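Local coordinates for protein secretion chaperonin CsaA (Picrophilus torridus, PDB 5ZDI) that probably binds tRNA through its OB-fold domain and is thought to act as a chaperone in protein secretion, at residues Lys9-Asp22 with Lys55-Asn68. Sequence-based numbering, arbitrary orientation.
Sequences KIDIRVGIIKEVSD and KDELINKKIIAVVN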
ATOM      1  N   LYS A   9     -10.955  -6.988   5.842  1.00 23.31           N
ATOM      2  CA  LYS A   9     -11.886  -6.023   6.442  1.00 25.81           C
ATOM      3  C   LYS A   9     -11.558  -4.564   5.969  1.00 24.42           C
ATOM      4  O   LYS A   9     -12.435  -3.678   6.008  1.00 23.73           O
ATOM      5  CB  LYS A   9     -11.835  -5.994   7.984  1.00 30.83           C
ATOM      6  CG  LYS A   9     -12.235  -7.260   8.775  1.00 33.71           C
ATOM      7  CD  LYS A   9     -11.921  -7.070  10.263  1.00 38.30           C
ATOM      8  CE  LYS A   9     -12.102  -8.360  11.078  1.00 42.28           C
ATOM      9  NZ  LYS A   9     -11.817  -8.076  12.512  1.00 41.94           N
ATOM     10  N   ILE A  10     -10.277  -4.332   5.676  1.00 20.76           N
ATOM     11  CA  ILE A  10      -9.813  -3.001   5.263  1.00 21.70           C
ATOM     12  C   ILE A  10     -10.032  -2.796   3.740  1.00 17.96           C
ATOM     13  O   ILE A  10      -9.657  -3.613   2.924  1.00 17.97           O
ATOM     14  CB  ILE A  10      -8.305  -2.739   5.573  1.00 22.05           C
ATOM     15  CG1 ILE A  10      -7.836  -3.340   6.910  1.00 23.73           C
ATOM     16  CG2 ILE A  10      -8.045  -1.218   5.550  1.00 20.49           C
ATOM     17  CD1 ILE A  10      -8.532  -2.821   8.117  1.00 26.50           C
ATOM     18  N   ASP A  11     -10.690  -1.714   3.406  1.00 17.73           N
ATOM     19  CA  ASP A  11     -10.971  -1.356   2.049  1.00 18.13           C
ATOM     20  C   ASP A  11      -9.915  -0.369   1.546  1.00 17.50           C
ATOM     21  O   ASP A  11      -9.925   0.817   1.941  1.00 17.52           O
ATOM     22  CB  ASP A  11     -12.383  -0.815   1.893  1.00 18.19           C
ATOM     23  CG  ASP A  11     -12.826  -0.780   0.413  1.00 20.01           C
ATOM     24  OD1 ASP A  11     -12.059  -1.241  -0.471  1.00 21.87           O
ATOM     25  OD2 ASP A  11     -13.986  -0.381   0.137  1.00 18.57           O
ATOM     26  N   ILE A  12      -8.993  -0.881   0.743  1.00 17.21           N
ATOM     27  CA  ILE A  12      -7.852  -0.049   0.284  1.00 17.58           C
ATOM     28  C   ILE A  12      -8.019   0.176  -1.206  1.00 16.74           C
ATOM     29  O   ILE A  12      -8.182  -0.820  -1.987  1.00 16.53           O
ATOM     30  CB  ILE A  12      -6.515  -0.658   0.630  1.00 17.50           C
ATOM     31  CG1 ILE A  12      -6.469  -0.993   2.126  1.00 19.74           C
ATOM     32  CG2 ILE A  12      -5.385   0.257   0.170  1.00 18.31           C
ATOM     33  CD1 ILE A  12      -5.220  -1.741   2.554  1.00 19.82           C
ATOM     34  N   ARG A  13      -8.060   1.458  -1.598  1.00 16.64           N
ATOM     35  CA  ARG A  13      -8.228   1.833  -3.028  1.00 16.71           C
ATOM     36  C   ARG A  13      -7.141   2.681  -3.600  1.00 16.19           C
ATOM     37  O   ARG A  13      -6.544   3.522  -2.896  1.00 15.30           O
ATOM     38  CB  ARG A  13      -9.515   2.578  -3.180  1.00 17.40           C
ATOM     39  CG  ARG A  13     -10.774   1.832  -2.745  1.00 17.97           C
ATOM     40  CD  ARG A  13     -11.017   0.519  -3.514  1.00 16.76           C
ATOM     41  NE  ARG A  13     -12.288  -0.012  -2.964  1.00 17.54           N
ATOM     42  CZ  ARG A  13     -13.497   0.207  -3.490  1.00 22.20           C
ATOM     43  NH1 ARG A  13     -13.619   0.642  -4.751  1.00 22.28           N
ATOM     44  NH2 ARG A  13     -14.590  -0.172  -2.792  1.00 21.62           N
ATOM     45  N   VAL A  14      -7.050   2.646  -4.927  1.00 14.62           N
ATOM     46  CA  VAL A  14      -6.326   3.645  -5.661  1.00 16.07           C
ATOM     47  C   VAL A  14      -7.168   4.904  -5.727  1.00 16.55           C
ATOM     48  O   VAL A  14      -8.403   4.833  -5.900  1.00 16.91           O
ATOM     49  CB  VAL A  14      -6.073   3.156  -7.078  1.00 16.23           C
ATOM     50  CG1 VAL A  14      -5.390   4.203  -7.917  1.00 17.02           C
ATOM     51  CG2 VAL A  14      -5.264   1.846  -7.053  1.00 19.17           C
ATOM     52  N   GLY A  15      -6.513   6.014  -5.495  1.00 16.03           N
ATOM     53  CA  GLY A  15      -7.140   7.329  -5.617  1.00 14.73           C
ATOM     54  C   GLY A  15      -6.198   8.251  -6.420  1.00 16.26           C
ATOM     55  O   GLY A  15      -5.057   7.923  -6.530  1.00 15.73           O
ATOM     56  N   ILE A  16      -6.679   9.398  -6.873  1.00 16.00           N
ATOM     57  CA  ILE A  16      -5.822  10.401  -7.557  1.00 16.46           C
ATOM     58  C   ILE A  16      -6.065  11.738  -6.885  1.00 16.40           C
ATOM     59  O   ILE A  16      -7.226  12.194  -6.716  1.00 16.05           O
ATOM     60  CB  ILE A  16      -6.085  10.453  -9.070  1.00 18.17           C
ATOM     61  CG1 ILE A  16      -5.186  11.491  -9.764  1.00 18.69           C
ATOM     62  CG2 ILE A  16      -7.535  10.783  -9.361  1.00 17.62           C
ATOM     63  CD1 ILE A  16      -5.041  11.289 -11.254  1.00 21.68           C
ATOM     64  N   ILE A  17      -4.977  12.396  -6.485  1.00 15.00           N
ATOM     65  CA  ILE A  17      -5.106  13.669  -5.842  1.00 14.76           C
ATOM     66  C   ILE A  17      -5.482  14.739  -6.895  1.00 16.96           C
ATOM     67  O   ILE A  17      -4.771  14.910  -7.909  1.00 16.46           O
ATOM     68  CB  ILE A  17      -3.790  14.054  -5.118  1.00 13.93           C
ATOM     69  CG1 ILE A  17      -3.487  13.052  -3.979  1.00 13.87           C
ATOM     70  CG2 ILE A  17      -3.853  15.449  -4.614  1.00 13.62           C
ATOM     71  CD1 ILE A  17      -2.096  13.132  -3.393  1.00 15.26           C
ATOM     72  N   LYS A  18      -6.509  15.525  -6.597  1.00 14.93           N
ATOM     73  CA  LYS A  18      -6.982  16.568  -7.511  1.00 16.91           C
ATOM     74  C   LYS A  18      -6.791  17.992  -7.031  1.00 18.31           C
ATOM     75  O   LYS A  18      -6.701  18.877  -7.871  1.00 18.48           O
ATOM     76  CB  LYS A  18      -8.432  16.361  -7.924  1.00 18.67           C
ATOM     77  CG  LYS A  18      -8.722  14.994  -8.515  1.00 18.30           C
ATOM     78  CD  LYS A  18      -7.956  14.662  -9.786  1.00 19.85           C
ATOM     79  CE  LYS A  18      -8.315  15.552 -10.973  1.00 23.11           C
ATOM     80  NZ  LYS A  18      -7.759  14.975 -12.162  1.00 21.63           N
ATOM     81  N   GLU A  19      -6.753  18.225  -5.751  1.00 17.70           N
ATOM     82  CA  GLU A  19      -6.526  19.545  -5.178  1.00 18.35           C
ATOM     83  C   GLU A  19      -5.697  19.396  -3.905  1.00 16.66           C
ATOM     84  O   GLU A  19      -5.812  18.368  -3.181  1.00 16.92           O
ATOM     85  CB  GLU A  19      -7.839  20.220  -4.805  1.00 23.51           C
ATOM     86  CG  GLU A  19      -8.715  20.502  -5.974  1.00 31.64           C
ATOM     87  CD  GLU A  19      -9.742  21.599  -5.654  1.00 34.62           C
ATOM     88  OE1 GLU A  19     -10.185  22.239  -6.627  1.00 48.43           O
ATOM     89  OE2 GLU A  19     -10.048  21.794  -4.450  1.00 38.26           O
ATOM     90  N   VAL A  20      -4.860  20.382  -3.619  1.00 16.81           N
ATOM     91  CA  VAL A  20      -4.007  20.345  -2.426  1.00 16.38           C
ATOM     92  C   VAL A  20      -4.004  21.736  -1.820  1.00 18.71           C
ATOM     93  O   VAL A  20      -3.816  22.684  -2.585  1.00 21.10           O
ATOM     94  CB  VAL A  20      -2.546  20.023  -2.728  1.00 19.70           C
ATOM     95  CG1 VAL A  20      -1.730  19.892  -1.405  1.00 18.45           C
ATOM     96  CG2 VAL A  20      -2.413  18.770  -3.511  1.00 19.58           C
ATOM     97  N   SER A  21      -4.189  21.845  -0.491  1.00 18.99           N
ATOM     98  CA  SER A  21      -4.079  23.146   0.180  0.50 18.67           C
ATOM     99  C   SER A  21      -3.355  22.962   1.515  1.00 20.13           C
ATOM    100  O   SER A  21      -3.249  21.893   2.022  1.00 17.65           O
ATOM    101  CB  SER A  21      -5.478  23.786   0.408  0.50 18.51           C
ATOM    102  OG  SER A  21      -6.241  23.103   1.395  0.50 16.85           O
ATOM    103  N   ASP A  22      -2.834  24.059   2.080  1.00 18.17           N
ATOM    104  CA  ASP A  22      -2.231  23.947   3.406  1.00 20.67           C
ATOM    105  C   ASP A  22      -3.268  23.707   4.487  1.00 20.82           C
ATOM    106  O   ASP A  22      -4.330  24.330   4.465  1.00 21.30           O
ATOM    107  CB  ASP A  22      -1.342  25.162   3.756  1.00 19.88           C
ATOM    108  CG  ASP A  22      -0.191  25.311   2.822  1.00 21.03           C
ATOM    109  OD1 ASP A  22       0.562  24.343   2.659  1.00 22.93           O
ATOM    110  OD2 ASP A  22       0.052  26.407   2.291  1.00 21.85           O
ATOM    111  N   LYS A  55       3.258  21.016  -3.380  1.00 18.59           N
ATOM    112  CA  LYS A  55       1.881  20.854  -3.819  1.00 19.11           C
ATOM    113  C   LYS A  55       1.840  20.377  -5.265  1.00 21.14           C
ATOM    114  O   LYS A  55       1.096  19.446  -5.594  1.00 19.02           O
ATOM    115  CB  LYS A  55       1.096  22.117  -3.591  1.00 22.26           C
ATOM    116  CG  LYS A  55       0.929  22.484  -2.111  1.00 24.49           C
ATOM    117  CD  LYS A  55      -0.001  23.698  -1.956  1.00 30.00           C
ATOM    118  CE  LYS A  55       0.622  24.763  -1.042  1.00 37.80           C
ATOM    119  NZ  LYS A  55      -0.225  25.936  -0.572  1.00 39.30           N
ATOM    120  N   ASP A  56       2.637  20.985  -6.145  1.00 20.15           N
ATOM    121  CA  ASP A  56       2.644  20.572  -7.542  1.00 23.14           C
ATOM    122  C   ASP A  56       3.110  19.151  -7.811  1.00 23.18           C
ATOM    123  O   ASP A  56       2.707  18.577  -8.807  1.00 24.81           O
ATOM    124  CB  ASP A  56       3.411  21.581  -8.416  1.00 28.90           C
ATOM    125  CG  ASP A  56       2.596  22.858  -8.691  1.00 35.43           C
ATOM    126  OD1 ASP A  56       1.444  22.763  -9.189  1.00 49.28           O
ATOM    127  OD2 ASP A  56       3.125  23.953  -8.436  1.00 42.36           O
ATOM    128  N   GLU A  57       3.872  18.557  -6.905  1.00 20.45           N
ATOM    129  CA  GLU A  57       4.206  17.131  -6.985  1.00 22.36           C
ATOM    130  C   GLU A  57       3.069  16.205  -6.682  1.00 20.91           C
ATOM    131  O   GLU A  57       3.098  15.092  -7.132  1.00 23.94           O
ATOM    132  CB  GLU A  57       5.386  16.783  -6.115  1.00 20.99           C
ATOM    133  CG  GLU A  57       6.613  17.671  -6.480  1.00 23.09           C
ATOM    134  CD  GLU A  57       7.758  17.357  -5.539  1.00 26.19           C
ATOM    135  OE1 GLU A  57       7.700  17.490  -4.310  1.00 24.34           O
ATOM    136  OE2 GLU A  57       8.751  16.932  -6.056  1.00 39.27           O
ATOM    137  N   LEU A  58       2.016  16.688  -6.024  1.00 17.67           N
ATOM    138  CA  LEU A  58       0.949  15.805  -5.632  1.00 17.76           C
ATOM    139  C   LEU A  58      -0.241  15.892  -6.603  1.00 18.40           C
ATOM    140  O   LEU A  58      -1.052  14.998  -6.665  1.00 17.91           O
ATOM    141  CB  LEU A  58       0.520  16.131  -4.204  1.00 16.47           C
ATOM    142  CG  LEU A  58       1.543  16.039  -3.133  1.00 15.29           C
ATOM    143  CD1 LEU A  58       1.075  16.595  -1.801  1.00 16.12           C
ATOM    144  CD2 LEU A  58       1.915  14.554  -2.941  1.00 15.19           C
ATOM    145  N   ILE A  59      -0.403  17.007  -7.314  1.00 21.62           N
ATOM    146  CA  ILE A  59      -1.531  17.131  -8.266  1.00 22.49           C
ATOM    147  C   ILE A  59      -1.470  16.019  -9.309  1.00 23.31           C
ATOM    148  O   ILE A  59      -0.430  15.776  -9.992  1.00 21.19           O
ATOM    149  CB  ILE A  59      -1.501  18.503  -8.925  1.00 23.06           C
ATOM    150  CG1 ILE A  59      -1.670  19.599  -7.847  1.00 25.50           C
ATOM    151  CG2 ILE A  59      -2.511  18.596 -10.055  1.00 24.32           C
ATOM    152  CD1 ILE A  59      -3.097  19.784  -7.415  1.00 28.90           C
ATOM    153  N   ASN A  60      -2.622  15.351  -9.475  1.00 19.36           N
ATOM    154  CA  ASN A  60      -2.711  14.200 -10.326  1.00 21.83           C
ATOM    155  C   ASN A  60      -1.805  13.018 -10.052  1.00 18.63           C
ATOM    156  O   ASN A  60      -1.621  12.130 -10.902  1.00 20.36           O
ATOM    157  CB  ASN A  60      -2.758  14.645 -11.834  1.00 23.51           C
ATOM    158  CG  ASN A  60      -4.092  15.361 -12.136  1.00 25.71           C
ATOM    159  OD1 ASN A  60      -5.198  14.801 -11.775  1.00 23.84           O
ATOM    160  ND2 ASN A  60      -4.030  16.606 -12.676  1.00 22.27           N
ATOM    161  N   LYS A  61      -1.306  12.922  -8.815  1.00 17.27           N
ATOM    162  CA  LYS A  61      -0.600  11.735  -8.373  1.00 17.40           C
ATOM    163  C   LYS A  61      -1.546  10.625  -7.907  1.00 18.32           C
ATOM    164  O   LYS A  61      -2.476  10.898  -7.107  1.00 18.11           O
ATOM    165  CB  LYS A  61       0.353  12.126  -7.223  1.00 20.09           C
ATOM    166  CG  LYS A  61       1.398  11.090  -6.921  1.00 20.72           C
ATOM    167  CD  LYS A  61       2.151  11.493  -5.680  1.00 24.36           C
ATOM    168  CE  LYS A  61       3.061  10.391  -5.060  1.00 25.39           C
ATOM    169  NZ  LYS A  61       3.982   9.853  -5.986  1.00 25.55           N
ATOM    170  N   LYS A  62      -1.325   9.382  -8.380  1.00 16.23           N
ATOM    171  CA  LYS A  62      -2.102   8.214  -7.904  1.00 18.21           C
ATOM    172  C   LYS A  62      -1.556   7.759  -6.566  1.00 18.00           C
ATOM    173  O   LYS A  62      -0.330   7.587  -6.377  1.00 18.76           O
ATOM    174  CB  LYS A  62      -2.079   7.050  -8.900  1.00 17.96           C
ATOM    175  CG  LYS A  62      -2.755   7.416 -10.171  1.00 21.20           C
ATOM    176  CD  LYS A  62      -2.651   6.286 -11.175  1.00 21.18           C
ATOM    177  CE  LYS A  62      -3.261   6.786 -12.477  1.00 23.03           C
ATOM    178  NZ  LYS A  62      -3.035   5.703 -13.509  1.00 27.63           N
ATOM    179  N   ILE A  63      -2.436   7.705  -5.615  1.00 15.28           N
ATOM    180  CA  ILE A  63      -2.083   7.334  -4.242  1.00 16.11           C
ATOM    181  C   ILE A  63      -2.949   6.115  -3.826  1.00 15.16           C
ATOM    182  O   ILE A  63      -3.833   5.674  -4.579  1.00 14.01           O
ATOM    183  CB  ILE A  63      -2.294   8.526  -3.274  1.00 16.43           C
ATOM    184  CG1 ILE A  63      -3.693   9.125  -3.271  1.00 16.65           C
ATOM    185  CG2 ILE A  63      -1.329   9.646  -3.601  1.00 16.92           C
ATOM    186  CD1 ILE A  63      -4.725   8.250  -2.602  1.00 17.39           C
ATOM    187  N   ILE A  64      -2.660   5.603  -2.627  1.00 13.76           N
ATOM    188  CA  ILE A  64      -3.372   4.542  -2.057  1.00 15.81           C
ATOM    189  C   ILE A  64      -3.930   4.932  -0.726  1.00 15.79           C
ATOM    190  O   ILE A  64      -3.247   5.521   0.090  1.00 15.11           O
ATOM    191  CB  ILE A  64      -2.330   3.352  -1.844  1.00 16.56           C
ATOM    192  CG1 ILE A  64      -1.582   3.023  -3.136  1.00 16.04           C
ATOM    193  CG2 ILE A  64      -2.957   2.094  -1.306  1.00 18.21           C
ATOM    194  CD1 ILE A  64      -2.473   2.546  -4.286  1.00 14.88           C
ATOM    195  N   ALA A  65      -5.212   4.588  -0.471  1.00 15.57           N
ATOM    196  CA  ALA A  65      -5.860   4.987   0.770  1.00 13.97           C
ATOM    197  C   ALA A  65      -6.836   3.962   1.307  1.00 15.89           C
ATOM    198  O   ALA A  65      -7.485   3.232   0.545  1.00 15.61           O
ATOM    199  CB  ALA A  65      -6.567   6.313   0.574  1.00 15.15           C
ATOM    200  N   VAL A  66      -6.983   3.995   2.644  1.00 16.65           N
ATOM    201  CA  VAL A  66      -8.018   3.283   3.327  1.00 16.55           C
ATOM    202  C   VAL A  66      -9.300   4.102   3.224  1.00 16.73           C
ATOM    203  O   VAL A  66      -9.303   5.271   3.666  1.00 16.05           O
ATOM    204  CB  VAL A  66      -7.697   3.056   4.794  1.00 16.73           C
ATOM    205  CG1 VAL A  66      -8.956   2.334   5.373  1.00 19.03           C
ATOM    206  CG2 VAL A  66      -6.459   2.205   4.936  1.00 17.44           C
ATOM    207  N   VAL A  67     -10.392   3.500   2.697  1.00 17.77           N
ATOM    208  CA  VAL A  67     -11.586   4.286   2.437  1.00 18.70           C
ATOM    209  C   VAL A  67     -12.817   3.993   3.312  1.00 18.59           C
ATOM    210  O   VAL A  67     -13.815   4.704   3.200  1.00 20.50           O
ATOM    211  CB  VAL A  67     -12.030   4.180   0.934  1.00 19.80           C
ATOM    212  CG1 VAL A  67     -10.893   4.704   0.043  1.00 18.69           C
ATOM    213  CG2 VAL A  67     -12.528   2.759   0.611  1.00 18.24           C
ATOM    214  N   ASN A  68     -12.684   3.059   4.218  1.00 18.72           N
ATOM    215  CA  ASN A  68     -13.803   2.647   5.108  1.00 20.74           C
ATOM    216  C   ASN A  68     -13.574   2.849   6.571  1.00 21.86           C
ATOM    217  O   ASN A  68     -14.172   2.151   7.433  1.00 22.50           O
ATOM    218  CB  ASN A  68     -14.183   1.194   4.774  1.00 20.58           C
ATOM    219  CG  ASN A  68     -13.125   0.164   5.143  1.00 20.95           C
ATOM    220  OD1 ASN A  68     -11.903   0.425   5.115  1.00 18.61           O
ATOM    221  ND2 ASN A  68     -13.591  -1.074   5.481  1.00 19.92           N
TER
HETATM  222  O   HOH W   1      -2.888  26.436   0.475  1.00 30.78           O
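Arg13 and Ala65 form a hydrogen-bonded pair between antiparallel strands 12-22 and 62-66. Arg13 N reaches Ala65 O at 2.8 Å, and Ala65 N returns the bond to Arg13 O. Gly15 pairs with Ile63 in the same way. Past the two ends of strand 62-66, Val67 N binds Asp11 O and Ile17 N binds Lys61 O. The type II turn from Leu58 to Lys61 then brings Asn60 N to Ile17 O.

Side-chain polar groups hold both ends. Asn68 CG lies between its backbone N and carbonyl carbon (chi1 68°), which turns the amide onto the chain before strand 12-22. Its ND2 donates to Lys9 O at 2.9 Å, in the carbonyl plane, while Asp11 N meets OD1 at 3.0 Å from above the amide carbonyl. A leucine in place of Asn68 would probably leave Lys9 O and Asp11 N without these partners and the chain there less firmly held. The Arg13 guanidinium presents NE and NH2 to the two oxygens of Asp11, and Val67 CG2 lies 3.5 Å from Asp11 OD2. At the far end, Lys55 NZ makes a salt bridge to Asp22 OD2 from above the carboxylate plane, and a water links NZ to Asp22 N. Between these ends, at the turn, Lys18, bent at chi2 and chi3, brings NZ to Asn60 OD1 at 2.6 Å.

Apolar contacts line both faces. Ile12 CG2 and Ile64 CG2 are tight at 3.4 Å. Ile17 CD1 meets Ile63 CG2 at 3.6 Å, their side chains nearly perpendicular.

The pair belongs to the curled antiparallel sheet of the OB fold. Strand 31-36 flanks 12-22, and strand 77-88 flanks 62-66. Ile64 packs on Leu84 of strand 77-88 and, across the dimer, on Leu95 of the second subunit.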